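Local structure of flagellar basal body rod modification protein (Helicobacter pylori 26695, 4ZZF) at residues Lys24-Ala37 and Leu59-Trp73. The protein is probably required for assembly of the flagellar hook, perhaps as a scaffold, and is seen here as a truncated piece that includes its Ig-like domain. Numbering follows the deposited sequence.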
ATOM      1  N   LYS A  24       4.149 -31.776 -23.828  1.00 67.10           N
ATOM      2  CA  LYS A  24       3.078 -31.338 -22.937  1.00 64.73           C
ATOM      3  C   LYS A  24       3.187 -29.853 -22.630  1.00 63.85           C
ATOM      4  O   LYS A  24       4.262 -29.255 -22.714  1.00 62.55           O
ATOM      5  CB  LYS A  24       3.117 -32.128 -21.621  1.00 64.71           C
ATOM      6  CG  LYS A  24       3.844 -31.358 -20.507  1.00 70.87           C
ATOM      7  CD  LYS A  24       3.755 -32.001 -19.128  1.00 75.30           C
ATOM      8  CE  LYS A  24       3.994 -33.505 -19.158  1.00 77.72           C
ATOM      9  NZ  LYS A  24       4.135 -34.051 -17.770  1.00 75.67           N
ATOM     10  N   LEU A  25       2.068 -29.256 -22.260  1.00 60.58           N
ATOM     11  CA  LEU A  25       2.093 -27.869 -21.856  1.00 59.75           C
ATOM     12  C   LEU A  25       1.631 -27.733 -20.415  1.00 57.81           C
ATOM     13  O   LEU A  25       0.494 -28.047 -20.093  1.00 59.65           O
ATOM     14  CB  LEU A  25       1.216 -27.033 -22.775  1.00 57.53           C
ATOM     15  CG  LEU A  25       1.183 -25.570 -22.363  1.00 60.21           C
ATOM     16  CD1 LEU A  25       2.563 -24.938 -22.557  1.00 63.92           C
ATOM     17  CD2 LEU A  25       0.126 -24.862 -23.168  1.00 58.27           C
ATOM     18  N   SER A  26       2.527 -27.290 -19.547  1.00 54.28           N
ATOM     19  CA  SER A  26       2.143 -26.924 -18.195  1.00 54.35           C
ATOM     20  C   SER A  26       1.632 -25.503 -18.237  1.00 53.49           C
ATOM     21  O   SER A  26       2.203 -24.663 -18.938  1.00 54.14           O
ATOM     22  CB  SER A  26       3.320 -27.039 -17.223  1.00 52.94           C
ATOM     23  OG  SER A  26       3.626 -28.397 -16.972  1.00 65.37           O
ATOM     24  N   PHE A  27       0.551 -25.235 -17.511  1.00 47.81           N
ATOM     25  CA  PHE A  27       0.038 -23.872 -17.397  1.00 44.86           C
ATOM     26  C   PHE A  27      -0.734 -23.703 -16.091  1.00 44.12           C
ATOM     27  O   PHE A  27      -1.138 -24.674 -15.450  1.00 45.74           O
ATOM     28  CB  PHE A  27      -0.849 -23.514 -18.598  1.00 42.58           C
ATOM     29  CG  PHE A  27      -2.166 -24.240 -18.615  1.00 45.37           C
ATOM     30  CD1 PHE A  27      -2.280 -25.480 -19.223  1.00 47.34           C
ATOM     31  CD2 PHE A  27      -3.289 -23.690 -18.013  1.00 39.79           C
ATOM     32  CE1 PHE A  27      -3.491 -26.151 -19.231  1.00 47.36           C
ATOM     33  CE2 PHE A  27      -4.498 -24.358 -18.023  1.00 40.94           C
ATOM     34  CZ  PHE A  27      -4.604 -25.582 -18.626  1.00 39.14           C
ATOM     35  N   SER A  28      -0.944 -22.453 -15.710  1.00 45.00           N
ATOM     36  CA  SER A  28      -1.564 -22.127 -14.439  1.00 43.67           C
ATOM     37  C   SER A  28      -2.758 -21.165 -14.626  1.00 41.10           C
ATOM     38  O   SER A  28      -2.741 -20.276 -15.492  1.00 37.48           O
ATOM     39  CB  SER A  28      -0.499 -21.543 -13.507  1.00 44.27           C
ATOM     40  OG  SER A  28      -1.044 -20.620 -12.592  1.00 49.18           O
ATOM     41  N   LEU A  29      -3.813 -21.396 -13.845  1.00 36.99           N
ATOM     42  CA  LEU A  29      -4.999 -20.548 -13.845  1.00 37.39           C
ATOM     43  C   LEU A  29      -5.300 -20.069 -12.434  1.00 39.55           C
ATOM     44  O   LEU A  29      -5.168 -20.828 -11.464  1.00 40.10           O
ATOM     45  CB  LEU A  29      -6.214 -21.297 -14.396  1.00 35.12           C
ATOM     46  CG  LEU A  29      -6.192 -21.586 -15.888  1.00 41.55           C
ATOM     47  CD1 LEU A  29      -7.446 -22.373 -16.282  1.00 36.05           C
ATOM     48  CD2 LEU A  29      -6.122 -20.296 -16.639  1.00 35.55           C
ATOM     49  N   PHE A  30      -5.727 -18.820 -12.307  1.00 36.38           N
ATOM     50  CA  PHE A  30      -6.031 -18.287 -10.991  1.00 34.89           C
ATOM     51  C   PHE A  30      -7.535 -18.260 -10.747  1.00 36.08           C
ATOM     52  O   PHE A  30      -8.278 -17.639 -11.519  1.00 36.03           O
ATOM     53  CB  PHE A  30      -5.439 -16.888 -10.837  1.00 35.85           C
ATOM     54  CG  PHE A  30      -5.702 -16.256  -9.502  1.00 37.92           C
ATOM     55  CD1 PHE A  30      -4.852 -16.485  -8.437  1.00 36.13           C
ATOM     56  CD2 PHE A  30      -6.807 -15.424  -9.313  1.00 37.70           C
ATOM     57  CE1 PHE A  30      -5.096 -15.890  -7.204  1.00 39.09           C
ATOM     58  CE2 PHE A  30      -7.051 -14.837  -8.090  1.00 37.51           C
ATOM     59  CZ  PHE A  30      -6.190 -15.068  -7.032  1.00 34.18           C
ATOM     60  N   PHE A  31      -7.976 -18.924  -9.673  1.00 32.72           N
ATOM     61  CA  PHE A  31      -9.389 -18.915  -9.304  1.00 37.23           C
ATOM     62  C   PHE A  31      -9.634 -18.015  -8.089  1.00 39.17           C
ATOM     63  O   PHE A  31      -9.159 -18.285  -6.986  1.00 37.78           O
ATOM     64  CB  PHE A  31      -9.882 -20.350  -9.065  1.00 33.61           C
ATOM     65  CG  PHE A  31      -9.842 -21.195 -10.312  1.00 37.65           C
ATOM     66  CD1 PHE A  31      -8.662 -21.834 -10.698  1.00 34.58           C
ATOM     67  CD2 PHE A  31     -10.958 -21.294 -11.134  1.00 31.68           C
ATOM     68  CE1 PHE A  31      -8.603 -22.588 -11.861  1.00 35.32           C
ATOM     69  CE2 PHE A  31     -10.914 -22.046 -12.299  1.00 36.79           C
ATOM     70  CZ  PHE A  31      -9.726 -22.696 -12.671  1.00 36.71           C
ATOM     71  N   ASP A  32     -10.372 -16.935  -8.327  1.00 34.21           N
ATOM     72  CA  ASP A  32     -10.661 -15.915  -7.320  1.00 42.07           C
ATOM     73  C   ASP A  32     -11.496 -16.428  -6.148  1.00 44.23           C
ATOM     74  O   ASP A  32     -11.439 -15.877  -5.052  1.00 46.57           O
ATOM     75  CB  ASP A  32     -11.377 -14.746  -7.995  1.00 34.37           C
ATOM     76  CG  ASP A  32     -10.629 -14.259  -9.230  1.00 39.44           C
ATOM     77  OD1 ASP A  32     -10.656 -14.961 -10.269  1.00 36.50           O
ATOM     78  OD2 ASP A  32      -9.986 -13.196  -9.152  1.00 34.28           O
ATOM     79  N   GLU A  33     -12.269 -17.475  -6.414  1.00 40.22           N
ATOM     80  CA  GLU A  33     -13.132 -18.137  -5.438  1.00 43.98           C
ATOM     81  C   GLU A  33     -12.860 -19.619  -5.497  1.00 43.81           C
ATOM     82  O   GLU A  33     -12.475 -20.118  -6.562  1.00 39.53           O
ATOM     83  CB  GLU A  33     -14.617 -17.919  -5.749  1.00 40.03           C
ATOM     84  CG  GLU A  33     -15.178 -16.569  -5.472  1.00 48.93           C
ATOM     85  CD  GLU A  33     -16.664 -16.541  -5.764  1.00 52.51           C
ATOM     86  OE1 GLU A  33     -17.250 -17.642  -5.959  1.00 50.27           O
ATOM     87  OE2 GLU A  33     -17.245 -15.432  -5.818  1.00 56.16           O
ATOM     88  N   LYS A  34     -13.104 -20.325  -4.393  1.00 37.88           N
ATOM     89  CA  LYS A  34     -13.083 -21.777  -4.405  1.00 39.56           C
ATOM     90  C   LYS A  34     -14.005 -22.329  -5.480  1.00 39.17           C
ATOM     91  O   LYS A  34     -15.154 -21.922  -5.586  1.00 41.18           O
ATOM     92  CB  LYS A  34     -13.519 -22.347  -3.050  1.00 44.15           C
ATOM     93  CG  LYS A  34     -12.480 -22.246  -1.970  1.00 48.65           C
ATOM     94  CD  LYS A  34     -12.881 -23.048  -0.745  1.00 45.97           C
ATOM     95  CE  LYS A  34     -11.771 -23.000   0.301  1.00 56.50           C
ATOM     96  NZ  LYS A  34     -12.008 -23.932   1.449  1.00 67.40           N
ATOM     97  N   ILE A  35     -13.513 -23.262  -6.276  1.00 36.67           N
ATOM     98  CA  ILE A  35     -14.373 -23.905  -7.267  1.00 40.87           C
ATOM     99  C   ILE A  35     -15.472 -24.715  -6.573  1.00 42.11           C
ATOM    100  O   ILE A  35     -15.190 -25.508  -5.675  1.00 40.08           O
ATOM    101  CB  ILE A  35     -13.566 -24.827  -8.190  1.00 37.58           C
ATOM    102  CG1 ILE A  35     -12.526 -24.014  -8.958  1.00 36.77           C
ATOM    103  CG2 ILE A  35     -14.474 -25.556  -9.133  1.00 36.63           C
ATOM    104  CD1 ILE A  35     -11.500 -24.866  -9.621  1.00 35.44           C
ATOM    105  N   ASP A  36     -16.720 -24.508  -6.973  1.00 36.93           N
ATOM    106  CA  ASP A  36     -17.801 -25.346  -6.486  1.00 35.56           C
ATOM    107  C   ASP A  36     -18.386 -26.100  -7.673  1.00 36.71           C
ATOM    108  O   ASP A  36     -19.039 -25.498  -8.503  1.00 37.82           O
ATOM    109  CB  ASP A  36     -18.870 -24.510  -5.791  1.00 37.40           C
ATOM    110  CG  ASP A  36     -20.012 -25.363  -5.210  1.00 42.89           C
ATOM    111  OD1 ASP A  36     -20.131 -26.574  -5.545  1.00 37.87           O
ATOM    112  OD2 ASP A  36     -20.811 -24.808  -4.416  1.00 40.72           O
ATOM    113  N   ALA A  37     -18.183 -27.413  -7.728  1.00 36.72           N
ATOM    114  CA  ALA A  37     -18.568 -28.203  -8.895  1.00 41.40           C
ATOM    115  C   ALA A  37     -20.072 -28.525  -8.964  1.00 48.21           C
ATOM    116  O   ALA A  37     -20.530 -29.172  -9.921  1.00 46.17           O
ATOM    117  CB  ALA A  37     -17.761 -29.501  -8.941  1.00 43.53           C
ATOM    118  N   LEU A  59     -13.386 -29.223 -14.938  1.00 41.18           N
ATOM    119  CA  LEU A  59     -12.828 -28.775 -13.662  1.00 41.66           C
ATOM    120  C   LEU A  59     -13.487 -29.435 -12.450  1.00 42.85           C
ATOM    121  O   LEU A  59     -13.061 -29.223 -11.305  1.00 42.39           O
ATOM    122  CB  LEU A  59     -12.943 -27.255 -13.552  1.00 43.52           C
ATOM    123  CG  LEU A  59     -11.885 -26.475 -14.327  1.00 40.98           C
ATOM    124  CD1 LEU A  59     -12.091 -24.994 -14.154  1.00 38.08           C
ATOM    125  CD2 LEU A  59     -10.490 -26.861 -13.846  1.00 43.44           C
ATOM    126  N   LYS A  60     -14.522 -30.226 -12.720  1.00 40.83           N
ATOM    127  CA  LYS A  60     -15.215 -31.062 -11.725  1.00 45.00           C
ATOM    128  C   LYS A  60     -14.329 -31.554 -10.570  1.00 46.17           C
ATOM    129  O   LYS A  60     -14.654 -31.386  -9.389  1.00 41.22           O
ATOM    130  CB  LYS A  60     -15.824 -32.271 -12.458  1.00 48.31           C
ATOM    131  CG  LYS A  60     -16.767 -33.141 -11.685  1.00 55.47           C
ATOM    132  CD  LYS A  60     -17.492 -34.076 -12.666  1.00 63.12           C
ATOM    133  CE  LYS A  60     -17.955 -35.358 -11.979  1.00 69.66           C
ATOM    134  NZ  LYS A  60     -18.613 -36.298 -12.935  1.00 73.43           N
ATOM    135  N   ASP A  61     -13.193 -32.147 -10.921  1.00 42.48           N
ATOM    136  CA  ASP A  61     -12.338 -32.797  -9.931  1.00 49.09           C
ATOM    137  C   ASP A  61     -11.601 -31.809  -9.044  1.00 45.23           C
ATOM    138  O   ASP A  61     -10.993 -32.207  -8.057  1.00 44.11           O
ATOM    139  CB  ASP A  61     -11.319 -33.720 -10.617  1.00 50.25           C
ATOM    140  CG  ASP A  61     -11.976 -34.938 -11.255  1.00 56.15           C
ATOM    141  OD1 ASP A  61     -12.938 -35.480 -10.660  1.00 58.56           O
ATOM    142  OD2 ASP A  61     -11.538 -35.348 -12.354  1.00 63.00           O
ATOM    143  N   TYR A  62     -11.653 -30.527  -9.383  1.00 44.12           N
ATOM    144  CA  TYR A  62     -10.901 -29.544  -8.616  1.00 45.13           C
ATOM    145  C   TYR A  62     -11.804 -28.851  -7.626  1.00 41.26           C
ATOM    146  O   TYR A  62     -11.478 -27.776  -7.105  1.00 40.16           O
ATOM    147  CB  TYR A  62     -10.220 -28.537  -9.553  1.00 44.99           C
ATOM    148  CG  TYR A  62      -9.138 -29.182 -10.385  1.00 42.32           C
ATOM    149  CD1 TYR A  62      -9.449 -29.832 -11.574  1.00 44.44           C
ATOM    150  CD2 TYR A  62      -7.811 -29.178  -9.964  1.00 44.04           C
ATOM    151  CE1 TYR A  62      -8.470 -30.447 -12.337  1.00 45.29           C
ATOM    152  CE2 TYR A  62      -6.820 -29.784 -10.718  1.00 43.16           C
ATOM    153  CZ  TYR A  62      -7.155 -30.418 -11.905  1.00 48.36           C
ATOM    154  OH  TYR A  62      -6.184 -31.025 -12.669  1.00 48.42           O
ATOM    155  N   ASN A  63     -12.949 -29.479  -7.371  1.00 42.52           N
ATOM    156  CA  ASN A  63     -13.909 -28.961  -6.409  1.00 40.99           C
ATOM    157  C   ASN A  63     -13.221 -28.612  -5.109  1.00 39.07           C
ATOM    158  O   ASN A  63     -12.424 -29.390  -4.603  1.00 42.84           O
ATOM    159  CB  ASN A  63     -15.037 -29.975  -6.158  1.00 44.41           C
ATOM    160  CG  ASN A  63     -16.061 -29.459  -5.177  1.00 42.11           C
ATOM    161  OD1 ASN A  63     -16.869 -28.583  -5.505  1.00 42.07           O
ATOM    162  ND2 ASN A  63     -16.019 -29.972  -3.957  1.00 40.70           N
ATOM    163  N   GLY A  64     -13.477 -27.414  -4.595  1.00 40.50           N
ATOM    164  CA  GLY A  64     -12.883 -27.007  -3.333  1.00 39.30           C
ATOM    165  C   GLY A  64     -11.584 -26.214  -3.392  1.00 43.55           C
ATOM    166  O   GLY A  64     -11.181 -25.617  -2.389  1.00 43.17           O
ATOM    167  N   GLN A  65     -10.933 -26.174  -4.553  1.00 39.60           N
ATOM    168  CA  GLN A  65      -9.650 -25.492  -4.657  1.00 39.89           C
ATOM    169  C   GLN A  65      -9.804 -24.054  -5.121  1.00 42.08           C
ATOM    170  O   GLN A  65     -10.745 -23.733  -5.847  1.00 42.64           O
ATOM    171  CB  GLN A  65      -8.733 -26.254  -5.604  1.00 38.89           C
ATOM    172  CG  GLN A  65      -8.546 -27.703  -5.194  1.00 39.49           C
ATOM    173  CD  GLN A  65      -7.632 -28.457  -6.125  1.00 46.53           C
ATOM    174  OE1 GLN A  65      -6.660 -27.905  -6.657  1.00 49.00           O
ATOM    175  NE2 GLN A  65      -7.943 -29.724  -6.342  1.00 41.60           N
ATOM    176  N   LYS A  66      -8.878 -23.193  -4.700  1.00 41.55           N
ATOM    177  CA  LYS A  66      -8.860 -21.786  -5.111  1.00 40.51           C
ATOM    178  C   LYS A  66      -7.424 -21.284  -5.293  1.00 43.85           C
ATOM    179  O   LYS A  66      -6.472 -21.978  -4.943  1.00 43.17           O
ATOM    180  CB  LYS A  66      -9.583 -20.905  -4.090  1.00 40.78           C
ATOM    181  CG  LYS A  66      -8.831 -20.714  -2.783  1.00 45.22           C
ATOM    182  CD  LYS A  66      -9.623 -19.819  -1.809  1.00 48.92           C
ATOM    183  CE  LYS A  66      -9.640 -18.374  -2.292  1.00 55.85           C
ATOM    184  NZ  LYS A  66     -10.551 -17.477  -1.519  1.00 65.95           N
ATOM    185  N   GLY A  67      -7.270 -20.073  -5.824  1.00 41.15           N
ATOM    186  CA  GLY A  67      -5.946 -19.527  -6.067  1.00 42.65           C
ATOM    187  C   GLY A  67      -5.372 -20.084  -7.357  1.00 40.24           C
ATOM    188  O   GLY A  67      -6.120 -20.421  -8.275  1.00 39.46           O
ATOM    189  N   TYR A  68      -4.045 -20.166  -7.431  1.00 40.76           N
ATOM    190  CA  TYR A  68      -3.366 -20.703  -8.603  1.00 40.36           C
ATOM    191  C   TYR A  68      -3.397 -22.225  -8.596  1.00 41.21           C
ATOM    192  O   TYR A  68      -2.997 -22.856  -7.626  1.00 42.72           O
ATOM    193  CB  TYR A  68      -1.918 -20.218  -8.665  1.00 36.60           C
ATOM    194  CG  TYR A  68      -1.767 -18.754  -9.046  1.00 39.90           C
ATOM    195  CD1 TYR A  68      -1.965 -18.330 -10.355  1.00 38.18           C
ATOM    196  CD2 TYR A  68      -1.404 -17.808  -8.101  1.00 37.77           C
ATOM    197  CE1 TYR A  68      -1.817 -17.001 -10.708  1.00 40.33           C
ATOM    198  CE2 TYR A  68      -1.251 -16.486  -8.438  1.00 38.39           C
ATOM    199  CZ  TYR A  68      -1.461 -16.083  -9.735  1.00 40.47           C
ATOM    200  OH  TYR A  68      -1.322 -14.760 -10.047  1.00 35.49           O
ATOM    201  N   ILE A  69      -3.868 -22.812  -9.687  1.00 41.72           N
ATOM    202  CA  ILE A  69      -3.852 -24.262  -9.843  1.00 43.31           C
ATOM    203  C   ILE A  69      -3.072 -24.610 -11.114  1.00 44.26           C
ATOM    204  O   ILE A  69      -3.245 -23.955 -12.145  1.00 42.91           O
ATOM    205  CB  ILE A  69      -5.285 -24.839  -9.904  1.00 40.17           C
ATOM    206  CG1 ILE A  69      -6.078 -24.415  -8.667  1.00 44.68           C
ATOM    207  CG2 ILE A  69      -5.268 -26.369  -9.993  1.00 42.72           C
ATOM    208  CD1 ILE A  69      -7.556 -24.791  -8.725  1.00 39.57           C
ATOM    209  N   ASN A  70      -2.205 -25.620 -11.047  1.00 43.58           N
ATOM    210  CA  ASN A  70      -1.417 -26.008 -12.220  1.00 43.18           C
ATOM    211  C   ASN A  70      -2.066 -27.135 -13.002  1.00 41.17           C
ATOM    212  O   ASN A  70      -2.574 -28.092 -12.436  1.00 41.23           O
ATOM    213  CB  ASN A  70      -0.003 -26.413 -11.820  1.00 41.64           C
ATOM    214  CG  ASN A  70       0.685 -25.344 -11.018  1.00 46.96           C
ATOM    215  OD1 ASN A  70       0.877 -24.225 -11.491  1.00 51.89           O
ATOM    216  ND2 ASN A  70       1.044 -25.670  -9.791  1.00 49.47           N
ATOM    217  N   PHE A  71      -2.057 -26.995 -14.316  1.00 43.85           N
ATOM    218  CA  PHE A  71      -2.675 -27.972 -15.188  1.00 44.10           C
ATOM    219  C   PHE A  71      -1.689 -28.410 -16.254  1.00 50.48           C
ATOM    220  O   PHE A  71      -0.647 -27.776 -16.442  1.00 50.69           O
ATOM    221  CB  PHE A  71      -3.925 -27.399 -15.848  1.00 43.45           C
ATOM    222  CG  PHE A  71      -4.975 -26.919 -14.874  1.00 41.74           C
ATOM    223  CD1 PHE A  71      -5.944 -27.785 -14.398  1.00 39.58           C
ATOM    224  CD2 PHE A  71      -4.996 -25.594 -14.456  1.00 42.51           C
ATOM    225  CE1 PHE A  71      -6.919 -27.339 -13.523  1.00 41.98           C
ATOM    226  CE2 PHE A  71      -5.961 -25.140 -13.578  1.00 42.41           C
ATOM    227  CZ  PHE A  71      -6.923 -26.014 -13.107  1.00 40.64           C
ATOM    228  N   GLU A  72      -2.017 -29.499 -16.944  1.00 51.13           N
ATOM    229  CA  GLU A  72      -1.234 -29.926 -18.092  1.00 54.34           C
ATOM    230  C   GLU A  72      -2.176 -30.220 -19.240  1.00 56.10           C
ATOM    231  O   GLU A  72      -3.310 -30.655 -19.036  1.00 56.89           O
ATOM    232  CB  GLU A  72      -0.377 -31.153 -17.760  1.00 59.46           C
ATOM    233  CG  GLU A  72       0.807 -30.840 -16.841  1.00 64.11           C
ATOM    234  CD  GLU A  72       1.638 -32.066 -16.454  1.00 73.67           C
ATOM    235  OE1 GLU A  72       1.142 -33.209 -16.580  1.00 69.50           O
ATOM    236  OE2 GLU A  72       2.798 -31.869 -16.020  1.00 78.27           O
ATOM    237  N   TRP A  73      -1.705 -29.946 -20.445  1.00 51.36           N
ATOM    238  CA  TRP A  73      -2.427 -30.272 -21.657  1.00 52.09           C
ATOM    239  C   TRP A  73      -1.494 -31.047 -22.582  1.00 57.81           C
ATOM    240  O   TRP A  73      -0.372 -30.593 -22.833  1.00 51.78           O
ATOM    241  CB  TRP A  73      -2.915 -29.003 -22.327  1.00 47.88           C
ATOM    242  CG  TRP A  73      -3.539 -29.210 -23.658  1.00 50.73           C
ATOM    243  CD1 TRP A  73      -4.391 -30.204 -24.018  1.00 52.15           C
ATOM    244  CD2 TRP A  73      -3.347 -28.394 -24.816  1.00 48.84           C
ATOM    245  NE1 TRP A  73      -4.759 -30.048 -25.333  1.00 53.31           N
ATOM    246  CE2 TRP A  73      -4.136 -28.947 -25.842  1.00 50.20           C
ATOM    247  CE3 TRP A  73      -2.599 -27.251 -25.085  1.00 48.82           C
ATOM    248  CZ2 TRP A  73      -4.180 -28.395 -27.118  1.00 52.79           C
ATOM    249  CZ3 TRP A  73      -2.658 -26.701 -26.347  1.00 51.39           C
ATOM    250  CH2 TRP A  73      -3.441 -27.275 -27.349  1.00 51.13           C
TER
HETATM  251  O   HOH W   1       0.883 -21.463 -10.669  1.00 49.05           O
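Phe71 N gives its hydrogen to Phe27 O at 2.7 Å, and Phe27 N returns a bond to Phe71 O. This is one of four hydrogen-bonded pairs that zip strand 25-31 to strand 67-73 as an antiparallel two-stranded sheet of the FlgD Ig-like domain. One face packs on strands 43-47 and 86-94, as expected for a β-sandwich: Phe27 on Ile90, Leu29 on Ile44 and Ala92, Phe71 on Ile44, and Phe31 edge-to-face with Tyr94. Phe27 CG lies between the backbone N and the carbonyl carbon (chi1 70°), which turns one ring face to Phe71; Phe71 CB lies over that face, toward its rim, in a CH-π contact, and is 3.4 Å from Phe27 CZ, while the two rings, slid apart, barely overlap. Farther along, Ile35 CD1 sits over the centre of the Phe31 ring, and Phe31 CZ meets Leu59 CD1 at 3.6 Å.

On the other face, Phe30 turns an edge to the Tyr68 ring, placing CD1 3.5 Å above its centre with the planes at 63°; Tyr68 OH reaches on to Glu112 O. Beside them one water bridges Ser28 OG and Asn70 OD1, donating to the latter. At the exposed end, Lys24 NZ forms a salt bridge with Glu72 OE2 at 3.1 Å, from above the carboxylate plane.

Beyond strand 25-31 the chain runs on to the type II turn Tyr62-Gln65, which precedes strand 67-73; there Ile35 N donates to Gln65 O and Gly64 N to Ile35 O. Asn63, its CG anti to the backbone nitrogen (chi1 -179°), reaches across so that OD1 takes the Ala37 N-H on an in-plane lone pair at 2.8 Å.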